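Local coordinates for protein cation exchanger YfkE (PDB 4KJR) that exchanges calcium for external protons across the bacterial cell membrane, extruding calcium without transporting sodium or potassium, at residues A[46-54]-A[200-208]; A[115-124]-A[324-332]. The protein carries 2 engineered substitutions. One frame throughout, in Å; residues are numbered along the deposited sequence.

Interaction 1 of 2, residues A[46-54]-A[200-208]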
ATOM      1  N   ARG A  46      25.224  20.545  11.644  1.00100.43           N
ATOM      2  CA  ARG A  46      26.676  20.358  11.589  1.00100.05           C
ATOM      3  C   ARG A  46      27.260  20.120  12.978  1.00103.06           C
ATOM      4  O   ARG A  46      28.240  19.389  13.138  1.00101.95           O
ATOM      5  CB  ARG A  46      27.348  21.572  10.946  1.00101.80           C
ATOM      6  CG  ARG A  46      27.121  21.704   9.448  1.00109.93           C
ATOM      7  CD  ARG A  46      27.532  23.080   8.950  1.00113.56           C
ATOM      8  NE  ARG A  46      27.446  23.187   7.495  1.00118.75           N
ATOM      9  CZ  ARG A  46      27.530  24.328   6.812  1.00121.40           C
ATOM     10  NH1 ARG A  46      27.700  25.485   7.444  1.00120.30           N
ATOM     11  NH2 ARG A  46      27.442  24.313   5.488  1.00119.43           N
ATOM     12  N   ALA A  47      26.645  20.742  13.978  1.00104.34           N
ATOM     13  CA  ALA A  47      27.088  20.623  15.360  1.00106.28           C
ATOM     14  C   ALA A  47      26.814  19.238  15.942  1.00109.76           C
ATOM     15  O   ALA A  47      27.581  18.745  16.770  1.00115.84           O
ATOM     16  CB  ALA A  47      26.428  21.691  16.207  1.00104.08           C
ATOM     17  N   THR A  48      25.718  18.623  15.509  1.00106.32           N
ATOM     18  CA  THR A  48      25.357  17.282  15.954  1.00105.17           C
ATOM     19  C   THR A  48      26.204  16.237  15.235  1.00106.77           C
ATOM     20  O   THR A  48      26.677  15.279  15.852  1.00109.34           O
ATOM     21  CB  THR A  48      23.862  16.986  15.720  1.00106.30           C
ATOM     22  OG1 THR A  48      23.482  17.449  14.419  1.00106.74           O
ATOM     23  CG2 THR A  48      22.998  17.680  16.771  1.00102.29           C
ATOM     24  N   GLU A  49      26.398  16.438  13.932  1.00109.98           N
ATOM     25  CA  GLU A  49      27.145  15.503  13.087  1.00111.19           C
ATOM     26  C   GLU A  49      28.561  15.322  13.614  1.00110.95           C
ATOM     27  O   GLU A  49      29.114  14.222  13.567  1.00112.77           O
ATOM     28  CB  GLU A  49      27.181  15.999  11.637  1.00110.68           C
ATOM     29  CG  GLU A  49      27.599  14.948  10.617  1.00111.86           C
ATOM     30  CD  GLU A  49      26.484  13.979  10.268  1.00112.43           C
ATOM     31  OE1 GLU A  49      25.311  14.406  10.188  1.00111.64           O
ATOM     32  OE2 GLU A  49      26.785  12.786  10.058  1.00113.14           O
ATOM     33  N   SER A  50      29.124  16.414  14.124  1.00111.48           N
ATOM     34  CA  SER A  50      30.455  16.429  14.724  1.00112.30           C
ATOM     35  C   SER A  50      30.486  15.627  16.026  1.00111.89           C
ATOM     36  O   SER A  50      31.396  14.820  16.243  1.00108.74           O
ATOM     37  CB  SER A  50      30.883  17.872  14.987  1.00114.62           C
ATOM     38  OG  SER A  50      30.578  18.704  13.879  1.00117.11           O
ATOM     39  N   LEU A  51      29.480  15.865  16.872  1.00111.82           N
ATOM     40  CA  LEU A  51      29.303  15.171  18.153  1.00110.93           C
ATOM     41  C   LEU A  51      29.080  13.677  17.978  1.00110.34           C
ATOM     42  O   LEU A  51      29.613  12.869  18.744  1.00102.86           O
ATOM     43  CB  LEU A  51      28.116  15.758  18.919  1.00107.07           C
ATOM     44  CG  LEU A  51      28.369  16.860  19.944  1.00104.14           C
ATOM     45  CD1 LEU A  51      27.106  17.671  20.179  1.00107.95           C
ATOM     46  CD2 LEU A  51      28.887  16.286  21.256  1.00108.31           C
ATOM     47  N   SER A  52      28.272  13.329  16.977  1.00112.70           N
ATOM     48  CA  SER A  52      27.989  11.939  16.643  1.00117.29           C
ATOM     49  C   SER A  52      29.260  11.231  16.178  1.00113.32           C
ATOM     50  O   SER A  52      29.484  10.065  16.513  1.00111.48           O
ATOM     51  CB  SER A  52      26.899  11.855  15.573  1.00121.42           C
ATOM     52  OG  SER A  52      26.594  10.507  15.257  1.00127.09           O
ATOM     53  N   ILE A  53      30.087  11.947  15.418  1.00109.12           N
ATOM     54  CA  ILE A  53      31.381  11.426  14.978  1.00109.79           C
ATOM     55  C   ILE A  53      32.335  11.268  16.172  1.00110.46           C
ATOM     56  O   ILE A  53      33.087  10.289  16.243  1.00108.51           O
ATOM     57  CB  ILE A  53      31.990  12.272  13.826  1.00106.54           C
ATOM     58  CG1 ILE A  53      31.263  11.965  12.509  1.00102.12           C
ATOM     59  CG2 ILE A  53      33.482  11.996  13.662  1.00107.94           C
ATOM     60  CD1 ILE A  53      31.495  12.972  11.401  1.00 99.14           C
ATOM     61  N   ILE A  54      32.278  12.211  17.115  1.00109.58           N
ATOM     62  CA  ILE A  54      33.026  12.095  18.373  1.00108.67           C
ATOM     63  C   ILE A  54      32.510  10.919  19.206  1.00106.73           C
ATOM     64  O   ILE A  54      31.316  10.613  19.201  1.00105.85           O
ATOM     65  CB  ILE A  54      32.961  13.392  19.215  1.00107.11           C
ATOM     66  CG1 ILE A  54      33.716  14.533  18.518  1.00106.95           C
ATOM     67  CG2 ILE A  54      33.524  13.158  20.612  1.00 99.19           C
ATOM     68  CD1 ILE A  54      33.431  15.902  19.100  1.00107.97           C
ATOM     69  N   GLU A 200      34.501  16.264  10.674  1.00137.58           N
ATOM     70  CA  GLU A 200      35.479  17.321  10.430  1.00137.10           C
ATOM     71  C   GLU A 200      35.240  18.543  11.316  1.00135.63           C
ATOM     72  O   GLU A 200      34.100  18.987  11.483  1.00128.98           O
ATOM     73  CB  GLU A 200      35.485  17.728   8.952  1.00138.17           C
ATOM     74  CG  GLU A 200      36.157  16.721   8.030  1.00139.50           C
ATOM     75  CD  GLU A 200      36.379  17.257   6.626  1.00141.82           C
ATOM     76  OE1 GLU A 200      35.419  17.782   6.020  1.00141.37           O
ATOM     77  OE2 GLU A 200      37.517  17.146   6.123  1.00142.72           O
ATOM     78  N   TRP A 201      36.333  19.075  11.868  1.00135.82           N
ATOM     79  CA  TRP A 201      36.316  20.233  12.773  1.00132.16           C
ATOM     80  C   TRP A 201      35.312  20.097  13.896  1.00126.86           C
ATOM     81  O   TRP A 201      34.252  20.731  13.889  1.00119.39           O
ATOM     82  CB  TRP A 201      36.139  21.545  11.997  1.00133.95           C
ATOM     83  CG  TRP A 201      37.220  21.802  10.962  1.00134.94           C
ATOM     84  CD1 TRP A 201      38.530  21.321  10.959  1.00134.43           C
ATOM     85  CD2 TRP A 201      37.125  22.643   9.753  1.00135.75           C
ATOM     86  NE1 TRP A 201      39.220  21.776   9.863  1.00132.34           N
ATOM     87  CE2 TRP A 201      38.441  22.574   9.100  1.00135.06           C
ATOM     88  CE3 TRP A 201      36.120  23.410   9.165  1.00135.10           C
ATOM     89  CZ2 TRP A 201      38.712  23.250   7.916  1.00135.68           C
ATOM     90  CZ3 TRP A 201      36.408  24.086   7.971  1.00132.54           C
ATOM     91  CH2 TRP A 201      37.673  24.007   7.365  1.00135.44           C
ATOM     92  N   SER A 202      35.655  19.257  14.869  1.00124.62           N
ATOM     93  CA  SER A 202      34.778  18.952  16.004  1.00124.33           C
ATOM     94  C   SER A 202      35.199  19.643  17.308  1.00121.92           C
ATOM     95  O   SER A 202      36.298  20.198  17.404  1.00122.10           O
ATOM     96  CB  SER A 202      34.709  17.434  16.223  1.00124.56           C
ATOM     97  OG  SER A 202      33.997  16.784  15.182  1.00127.37           O
ATOM     98  N   GLY A 203      34.306  19.602  18.300  1.00116.76           N
ATOM     99  CA  GLY A 203      34.594  20.049  19.668  1.00112.76           C
ATOM    100  C   GLY A 203      34.091  21.442  19.991  1.00111.42           C
ATOM    101  O   GLY A 203      33.304  21.642  20.921  1.00108.43           O
ATOM    102  N   LYS A 204      34.568  22.406  19.213  1.00113.91           N
ATOM    103  CA  LYS A 204      34.189  23.806  19.344  1.00113.70           C
ATOM    104  C   LYS A 204      32.736  24.008  18.912  1.00117.89           C
ATOM    105  O   LYS A 204      31.995  24.772  19.534  1.00116.75           O
ATOM    106  CB  LYS A 204      35.139  24.667  18.503  1.00111.01           C
ATOM    107  CG  LYS A 204      36.597  24.541  18.926  1.00110.87           C
ATOM    108  CD  LYS A 204      37.552  24.381  17.751  1.00109.98           C
ATOM    109  CE  LYS A 204      38.927  23.941  18.239  1.00108.87           C
ATOM    110  NZ  LYS A 204      39.927  23.793  17.144  1.00106.78           N
ATOM    111  N   VAL A 205      32.340  23.294  17.856  1.00121.64           N
ATOM    112  CA  VAL A 205      30.977  23.337  17.316  1.00119.56           C
ATOM    113  C   VAL A 205      30.003  22.668  18.289  1.00118.93           C
ATOM    114  O   VAL A 205      28.867  23.122  18.461  1.00120.17           O
ATOM    115  CB  VAL A 205      30.886  22.654  15.928  1.00120.39           C
ATOM    116  CG1 VAL A 205      29.707  23.201  15.135  1.00117.39           C
ATOM    117  CG2 VAL A 205      32.170  22.851  15.135  1.00119.08           C
ATOM    118  N   ALA A 206      30.473  21.596  18.926  1.00117.96           N
ATOM    119  CA  ALA A 206      29.711  20.844  19.925  1.00116.78           C
ATOM    120  C   ALA A 206      29.384  21.691  21.152  1.00118.31           C
ATOM    121  O   ALA A 206      28.436  21.402  21.884  1.00116.86           O
ATOM    122  CB  ALA A 206      30.489  19.608  20.339  1.00114.52           C
ATOM    123  N   THR A 207      30.186  22.728  21.368  1.00121.59           N
ATOM    124  CA  THR A 207      30.007  23.629  22.497  1.00125.49           C
ATOM    125  C   THR A 207      29.145  24.832  22.100  1.00126.71           C
ATOM    126  O   THR A 207      28.167  25.156  22.783  1.00122.26           O
ATOM    127  CB  THR A 207      31.371  24.106  23.049  1.00126.44           C
ATOM    128  OG1 THR A 207      32.286  23.003  23.102  1.00127.99           O
ATOM    129  CG2 THR A 207      31.215  24.694  24.446  1.00128.29           C
ATOM    130  N   ILE A 208      29.502  25.466  20.982  1.00126.92           N
ATOM    131  CA  ILE A 208      28.878  26.720  20.540  1.00125.38           C
ATOM    132  C   ILE A 208      27.425  26.567  20.072  1.00125.37           C
ATOM    133  O   ILE A 208      26.657  27.532  20.106  1.00126.82           O
ATOM    134  CB  ILE A 208      29.737  27.432  19.459  1.00123.70           C
ATOM    135  CG1 ILE A 208      29.405  28.928  19.380  1.00121.68           C
ATOM    136  CG2 ILE A 208      29.605  26.751  18.100  1.00122.39           C
ATOM    137  CD1 ILE A 208      29.897  29.740  20.560  1.00118.85           C
TER
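Ser202 meets helix 26-53 through its hydroxymethyl group, in the loop leading into helix 204-234. OG of Ser202 sits 3.3 Å from CB of Ser50 and makes a weak hydrogen bond to the backbone O of Ser50 (3.4 Å). An apolar touch joins it: CD1 of Ile54 lies 3.5 Å from CB of Ser202 and close to the backbone N of Gly203. That methyl gets there because CG1 of Ile54 stands anti to its carbonyl carbon (chi1 -67°) and the chain runs on extended. The hydroxyl of Ser50 turns back along its own helix and gives a hydrogen bond to the carbonyl O of Arg46, which also accepts from the backbone N of Ser50.

Val205 then brings CG1 alongside Ala47, 3.8 Å from its CB, while the small methyl of Ala47 also lies near the carbonyl O of Val205. One residue on, CB of Ala206 fits against the branch point of Leu51, 3.5 Å from CG, with both leucine methyls close by. The axes of 46-53 and 204-208 approach to 8.2 Å, their N-to-C directions 127° apart, a closeness that suits alanine and serine at the interface. Flanking helices extend the packing: Leu51 also rests on Leu63 of helix 60-66, and Arg46 makes a cation-pi contact with Phe5 of helix 3-22.

Interaction 2 of 2, residues A[115-124]-A[324-332]; sequences YARQEFNIHD and SNDGDSNWF. Engineered in segment 115-124: Ala116 (natural residue Lys).
Asp328 packs closely against the backbone of residues 116 to 120 and buries more surface in this contact than any other residue. CB of Asp328 lies 3.4 Å from the backbone N of Glu119, and CA of Asp328 makes a CA-H...O contact to the Glu119 carbonyl, CA to O 3.0 Å. With CG swung anti to the backbone nitrogen (chi1 -163°), the carboxylate lies across the 116-119 backbone, with OD2 of Asp328 3.9 Å from CB of Glu119 and 4.1 Å from CB of Ala116, an engineered residue. Met268 also touches Asp328, and Phe120 rests on Lys267 and Asp269.

The meeting is one of connections between membrane helices: 115-124 leads into helix 121-146, whereas 324-332 spans the turn from helix 307-324 to helix 333-350, so the two sequence ranges of the exchanger family are joined here at the surface. In the first turns of helix 121-146, OD2 of Asp124 lies 3.4 Å from CB of Ser324, whose OG is bonded to Met320 O. With a glycine in place of Asp124, the loss of the carboxylate lying against the Ser324 methylene would probably open a gap between the two segments there.

Toward the other end the fit slackens. OD1 of Asn330 stands 3.9 Å above the centre of one face of the Tyr115 ring, amide and ring planes 64° apart, and CE1 of Tyr115 comes only to 4.2 Å from CB of Trp331. Tyr115 is exposed, but the Trp331 ring meets Phe176 of the second subunit. Nearer the middle of the contact, the exposed Gln118 packs on Arg126 of the second subunit.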
ATOM      1  N   TYR A 115      26.494   8.253 -12.891  1.00135.81           N
ATOM      2  CA  TYR A 115      25.871   7.170 -12.116  1.00141.22           C
ATOM      3  C   TYR A 115      26.925   6.275 -11.463  1.00150.29           C
ATOM      4  O   TYR A 115      27.980   6.023 -12.053  1.00157.23           O
ATOM      5  CB  TYR A 115      24.939   6.334 -13.003  1.00141.00           C
ATOM      6  CG  TYR A 115      24.399   7.058 -14.226  1.00143.99           C
ATOM      7  CD1 TYR A 115      23.867   8.347 -14.129  1.00144.66           C
ATOM      8  CD2 TYR A 115      24.409   6.446 -15.482  1.00145.72           C
ATOM      9  CE1 TYR A 115      23.374   9.005 -15.246  1.00144.97           C
ATOM     10  CE2 TYR A 115      23.913   7.096 -16.604  1.00143.82           C
ATOM     11  CZ  TYR A 115      23.396   8.373 -16.481  1.00144.63           C
ATOM     12  OH  TYR A 115      22.903   9.020 -17.592  1.00142.18           O
ATOM     13  N   ALA A 116      26.635   5.790 -10.256  1.00152.15           N
ATOM     14  CA  ALA A 116      27.655   5.138  -9.424  1.00157.26           C
ATOM     15  C   ALA A 116      27.390   3.662  -9.102  1.00158.44           C
ATOM     16  O   ALA A 116      27.113   3.307  -7.952  1.00161.84           O
ATOM     17  CB  ALA A 116      27.875   5.939  -8.145  1.00156.67           C
ATOM     18  N   ARG A 117      27.519   2.807 -10.118  1.00152.85           N
ATOM     19  CA  ARG A 117      27.308   1.355  -9.990  1.00150.67           C
ATOM     20  C   ARG A 117      25.895   1.013  -9.487  1.00149.38           C
ATOM     21  O   ARG A 117      24.916   1.620  -9.925  1.00147.01           O
ATOM     22  CB  ARG A 117      28.382   0.690  -9.109  1.00151.18           C
ATOM     23  CG  ARG A 117      29.828   1.093  -9.386  1.00150.78           C
ATOM     24  CD  ARG A 117      30.322   2.186  -8.443  1.00152.85           C
ATOM     25  NE  ARG A 117      29.810   2.033  -7.078  1.00155.88           N
ATOM     26  CZ  ARG A 117      30.371   2.552  -5.988  1.00153.38           C
ATOM     27  NH1 ARG A 117      31.490   3.260  -6.073  1.00150.01           N
ATOM     28  NH2 ARG A 117      29.815   2.348  -4.800  1.00150.72           N
ATOM     29  N   GLN A 118      25.798   0.029  -8.590  1.00148.80           N
ATOM     30  CA  GLN A 118      24.524  -0.376  -7.980  1.00146.86           C
ATOM     31  C   GLN A 118      24.700  -0.726  -6.495  1.00146.89           C
ATOM     32  O   GLN A 118      25.147  -1.826  -6.155  1.00143.75           O
ATOM     33  CB  GLN A 118      23.896  -1.563  -8.727  1.00142.17           C
ATOM     34  CG  GLN A 118      23.436  -1.278 -10.151  1.00143.46           C
ATOM     35  CD  GLN A 118      24.455  -1.689 -11.202  1.00145.25           C
ATOM     36  OE1 GLN A 118      25.622  -1.296 -11.152  1.00144.45           O
ATOM     37  NE2 GLN A 118      24.011  -2.483 -12.169  1.00147.92           N
ATOM     38  N   GLU A 119      24.337   0.218  -5.626  1.00146.42           N
ATOM     39  CA  GLU A 119      24.492   0.088  -4.170  1.00143.28           C
ATOM     40  C   GLU A 119      23.371   0.861  -3.448  1.00139.54           C
ATOM     41  O   GLU A 119      22.694   1.667  -4.076  1.00137.18           O
ATOM     42  CB  GLU A 119      25.874   0.605  -3.743  1.00146.51           C
ATOM     43  CG  GLU A 119      26.853  -0.461  -3.256  1.00144.54           C
ATOM     44  CD  GLU A 119      27.444  -1.311  -4.362  1.00145.36           C
ATOM     45  OE1 GLU A 119      27.885  -0.755  -5.391  1.00145.88           O
ATOM     46  OE2 GLU A 119      27.481  -2.546  -4.193  1.00144.67           O
ATOM     47  N   PHE A 120      23.116   0.608  -2.161  1.00137.55           N
ATOM     48  CA  PHE A 120      23.693  -0.476  -1.366  1.00136.25           C
ATOM     49  C   PHE A 120      22.592  -1.503  -1.091  1.00129.32           C
ATOM     50  O   PHE A 120      21.803  -1.359  -0.154  1.00120.42           O
ATOM     51  CB  PHE A 120      24.287   0.079  -0.065  1.00140.16           C
ATOM     52  CG  PHE A 120      25.432   1.035  -0.280  1.00146.23           C
ATOM     53  CD1 PHE A 120      26.745   0.625  -0.070  1.00150.26           C
ATOM     54  CD2 PHE A 120      25.202   2.344  -0.705  1.00149.59           C
ATOM     55  CE1 PHE A 120      27.805   1.498  -0.278  1.00153.93           C
ATOM     56  CE2 PHE A 120      26.257   3.218  -0.920  1.00151.78           C
ATOM     57  CZ  PHE A 120      27.561   2.797  -0.701  1.00152.89           C
ATOM     58  N   ASN A 121      22.551  -2.532  -1.933  1.00127.96           N
ATOM     59  CA  ASN A 121      21.400  -3.437  -2.041  1.00126.48           C
ATOM     60  C   ASN A 121      21.099  -4.324  -0.830  1.00125.94           C
ATOM     61  O   ASN A 121      19.935  -4.482  -0.456  1.00120.23           O
ATOM     62  CB  ASN A 121      21.485  -4.277  -3.328  1.00125.20           C
ATOM     63  CG  ASN A 121      22.912  -4.695  -3.683  1.00126.51           C
ATOM     64  OD1 ASN A 121      23.841  -4.578  -2.878  1.00124.54           O
ATOM     65  ND2 ASN A 121      23.087  -5.189  -4.907  1.00122.72           N
ATOM     66  N   ILE A 122      22.143  -4.892  -0.227  1.00131.41           N
ATOM     67  CA  ILE A 122      21.989  -5.853   0.876  1.00126.39           C
ATOM     68  C   ILE A 122      21.661  -5.167   2.211  1.00124.88           C
ATOM     69  O   ILE A 122      20.975  -5.744   3.055  1.00125.98           O
ATOM     70  CB  ILE A 122      23.230  -6.770   1.034  1.00122.26           C
ATOM     71  CG1 ILE A 122      24.039  -6.837  -0.270  1.00122.65           C
ATOM     72  CG2 ILE A 122      22.800  -8.167   1.469  1.00125.70           C
ATOM     73  CD1 ILE A 122      25.412  -7.469  -0.131  1.00121.83           C
ATOM     74  N   HIS A 123      22.133  -3.933   2.382  1.00123.50           N
ATOM     75  CA  HIS A 123      21.903  -3.173   3.613  1.00119.91           C
ATOM     76  C   HIS A 123      20.500  -2.648   3.731  1.00113.43           C
ATOM     77  O   HIS A 123      19.781  -3.008   4.659  1.00114.89           O
ATOM     78  CB  HIS A 123      22.916  -2.035   3.744  1.00118.44           C
ATOM     79  CG  HIS A 123      24.346  -2.504   3.855  1.00116.62           C
ATOM     80  ND1 HIS A 123      24.953  -2.699   5.039  1.00115.25           N
ATOM     81  CD2 HIS A 123      25.283  -2.826   2.874  1.00115.84           C
ATOM     82  CE1 HIS A 123      26.216  -3.120   4.832  1.00115.47           C
ATOM     83  NE2 HIS A 123      26.416  -3.198   3.507  1.00116.10           N
ATOM     84  N   ASP A 124      20.099  -1.815   2.773  1.00110.71           N
ATOM     85  CA  ASP A 124      18.866  -1.018   2.852  1.00108.84           C
ATOM     86  C   ASP A 124      17.573  -1.802   3.106  1.00109.26           C
ATOM     87  O   ASP A 124      16.801  -1.461   4.005  1.00108.71           O
ATOM     88  CB  ASP A 124      18.715  -0.157   1.597  1.00107.03           C
ATOM     89  CG  ASP A 124      17.485   0.726   1.642  1.00110.12           C
ATOM     90  OD1 ASP A 124      17.643   1.962   1.755  1.00108.84           O
ATOM     91  OD2 ASP A 124      16.360   0.187   1.571  1.00116.79           O
ATOM     92  N   SER A 324      14.592   2.322  -3.536  1.00 85.97           N
ATOM     93  CA  SER A 324      15.575   1.650  -2.682  1.00 87.27           C
ATOM     94  C   SER A 324      15.946   0.227  -3.098  1.00 88.68           C
ATOM     95  O   SER A 324      16.928  -0.329  -2.590  1.00 84.14           O
ATOM     96  CB  SER A 324      15.083   1.636  -1.233  1.00 88.85           C
ATOM     97  OG  SER A 324      15.010   2.953  -0.714  1.00 90.34           O
ATOM     98  N   ASN A 325      15.167  -0.356  -4.011  1.00 90.21           N
ATOM     99  CA  ASN A 325      15.356  -1.757  -4.405  1.00 93.33           C
ATOM    100  C   ASN A 325      16.768  -2.126  -4.855  1.00 96.86           C
ATOM    101  O   ASN A 325      17.367  -3.050  -4.307  1.00102.59           O
ATOM    102  CB  ASN A 325      14.325  -2.189  -5.452  1.00 95.61           C
ATOM    103  CG  ASN A 325      13.176  -2.980  -4.850  1.00 98.26           C
ATOM    104  OD1 ASN A 325      13.356  -3.735  -3.891  1.00100.37           O
ATOM    105  ND2 ASN A 325      11.988  -2.820  -5.423  1.00 96.10           N
ATOM    106  N   ASP A 326      17.292  -1.402  -5.840  1.00 98.86           N
ATOM    107  CA  ASP A 326      18.621  -1.680  -6.382  1.00103.91           C
ATOM    108  C   ASP A 326      19.544  -0.470  -6.277  1.00111.36           C
ATOM    109  O   ASP A 326      20.706  -0.596  -5.872  1.00117.54           O
ATOM    110  CB  ASP A 326      18.529  -2.113  -7.849  1.00108.38           C
ATOM    111  CG  ASP A 326      17.677  -3.361  -8.056  1.00111.05           C
ATOM    112  OD1 ASP A 326      18.169  -4.309  -8.708  1.00112.80           O
ATOM    113  OD2 ASP A 326      16.519  -3.393  -7.588  1.00108.23           O
ATOM    114  N   GLY A 327      19.021   0.698  -6.646  1.00112.55           N
ATOM    115  CA  GLY A 327      19.823   1.912  -6.740  1.00114.46           C
ATOM    116  C   GLY A 327      20.813   1.803  -7.888  1.00120.66           C
ATOM    117  O   GLY A 327      20.497   1.208  -8.921  1.00117.35           O
ATOM    118  N   ASP A 328      22.006   2.383  -7.736  1.00127.97           N
ATOM    119  CA  ASP A 328      22.376   3.221  -6.589  1.00128.98           C
ATOM    120  C   ASP A 328      21.615   4.548  -6.639  1.00123.61           C
ATOM    121  O   ASP A 328      21.072   4.998  -5.627  1.00125.76           O
ATOM    122  CB  ASP A 328      23.895   3.464  -6.575  1.00131.39           C
ATOM    123  CG  ASP A 328      24.414   3.973  -5.229  1.00132.54           C
ATOM    124  OD1 ASP A 328      23.632   4.093  -4.261  1.00138.28           O
ATOM    125  OD2 ASP A 328      25.627   4.249  -5.137  1.00131.44           O
ATOM    126  N   SER A 329      21.588   5.150  -7.828  1.00116.13           N
ATOM    127  CA  SER A 329      20.786   6.336  -8.142  1.00107.60           C
ATOM    128  C   SER A 329      20.867   6.636  -9.627  1.00103.95           C
ATOM    129  O   SER A 329      21.758   6.151 -10.324  1.00105.84           O
ATOM    130  CB  SER A 329      21.246   7.563  -7.350  1.00106.62           C
ATOM    131  OG  SER A 329      20.442   7.751  -6.200  1.00107.69           O
ATOM    132  N   ASN A 330      19.929   7.442 -10.104  1.00106.24           N
ATOM    133  CA  ASN A 330      19.915   7.887 -11.486  1.00106.66           C
ATOM    134  C   ASN A 330      19.823   9.407 -11.535  1.00104.52           C
ATOM    135  O   ASN A 330      19.475  10.043 -10.542  1.00 98.47           O
ATOM    136  CB  ASN A 330      18.742   7.243 -12.232  1.00109.13           C
ATOM    137  CG  ASN A 330      19.064   6.943 -13.685  1.00112.71           C
ATOM    138  OD1 ASN A 330      20.227   6.821 -14.067  1.00114.96           O
ATOM    139  ND2 ASN A 330      18.028   6.809 -14.503  1.00115.16           N
ATOM    140  N   TRP A 331      20.143   9.991 -12.687  1.00111.53           N
ATOM    141  CA  TRP A 331      20.058  11.444 -12.866  1.00111.30           C
ATOM    142  C   TRP A 331      18.679  11.958 -12.545  1.00108.87           C
ATOM    143  O   TRP A 331      18.530  13.064 -12.019  1.00108.92           O
ATOM    144  CB  TRP A 331      20.475  11.846 -14.283  1.00112.87           C
ATOM    145  CG  TRP A 331      19.434  11.564 -15.346  1.00117.59           C
ATOM    146  CD1 TRP A 331      19.177  10.354 -15.994  1.00118.25           C
ATOM    147  CD2 TRP A 331      18.465  12.514 -15.915  1.00118.47           C
ATOM    148  NE1 TRP A 331      18.149  10.488 -16.896  1.00116.06           N
ATOM    149  CE2 TRP A 331      17.677  11.756 -16.899  1.00118.39           C
ATOM    150  CE3 TRP A 331      18.179  13.862 -15.716  1.00120.46           C
ATOM    151  CZ2 TRP A 331      16.660  12.346 -17.637  1.00120.19           C
ATOM    152  CZ3 TRP A 331      17.149  14.444 -16.466  1.00122.50           C
ATOM    153  CH2 TRP A 331      16.411  13.703 -17.403  1.00120.84           C
ATOM    154  N   PHE A 332      17.663  11.147 -12.850  1.00103.84           N
ATOM    155  CA  PHE A 332      16.275  11.521 -12.606  1.00100.18           C
ATOM    156  C   PHE A 332      15.611  10.642 -11.544  1.00 98.57           C
ATOM    157  O   PHE A 332      14.396  10.689 -11.353  1.00 95.21           O
ATOM    158  CB  PHE A 332      15.479  11.546 -13.919  1.00100.46           C
ATOM    159  CG  PHE A 332      14.806  10.248 -14.260  1.00 98.50           C
ATOM    160  CD1 PHE A 332      13.422  10.189 -14.384  1.00 97.62           C
ATOM    161  CD2 PHE A 332      15.547   9.089 -14.461  1.00 99.40           C
ATOM    162  CE1 PHE A 332      12.786   9.000 -14.701  1.00 97.94           C
ATOM    163  CE2 PHE A 332      14.916   7.896 -14.775  1.00101.84           C
ATOM    164  CZ  PHE A 332      13.534   7.851 -14.897  1.00101.01           C
TER

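Overall arrangement
Interactions 1 and 2 occupy separate outer regions of the all-helical chain, their centres 29 Å apart and their nearest atoms about 15 Å apart. Their segments alternate in sequence, in the order 46-54, 115-124, 200-208, 324-332, and no helix is shared between them. Interaction 1 joins the end of helix 26-53 to the start of helix 204-234; interaction 2 joins the start of helix 121-146 to the loop ahead of helix 333-350. Each therefore ties sequence-distant parts of the antiporter together at helix ends. Their settings in the homotrimer differ: neighbouring subunits touch the segments of interaction 2, whereas no other chain touches those of interaction 1.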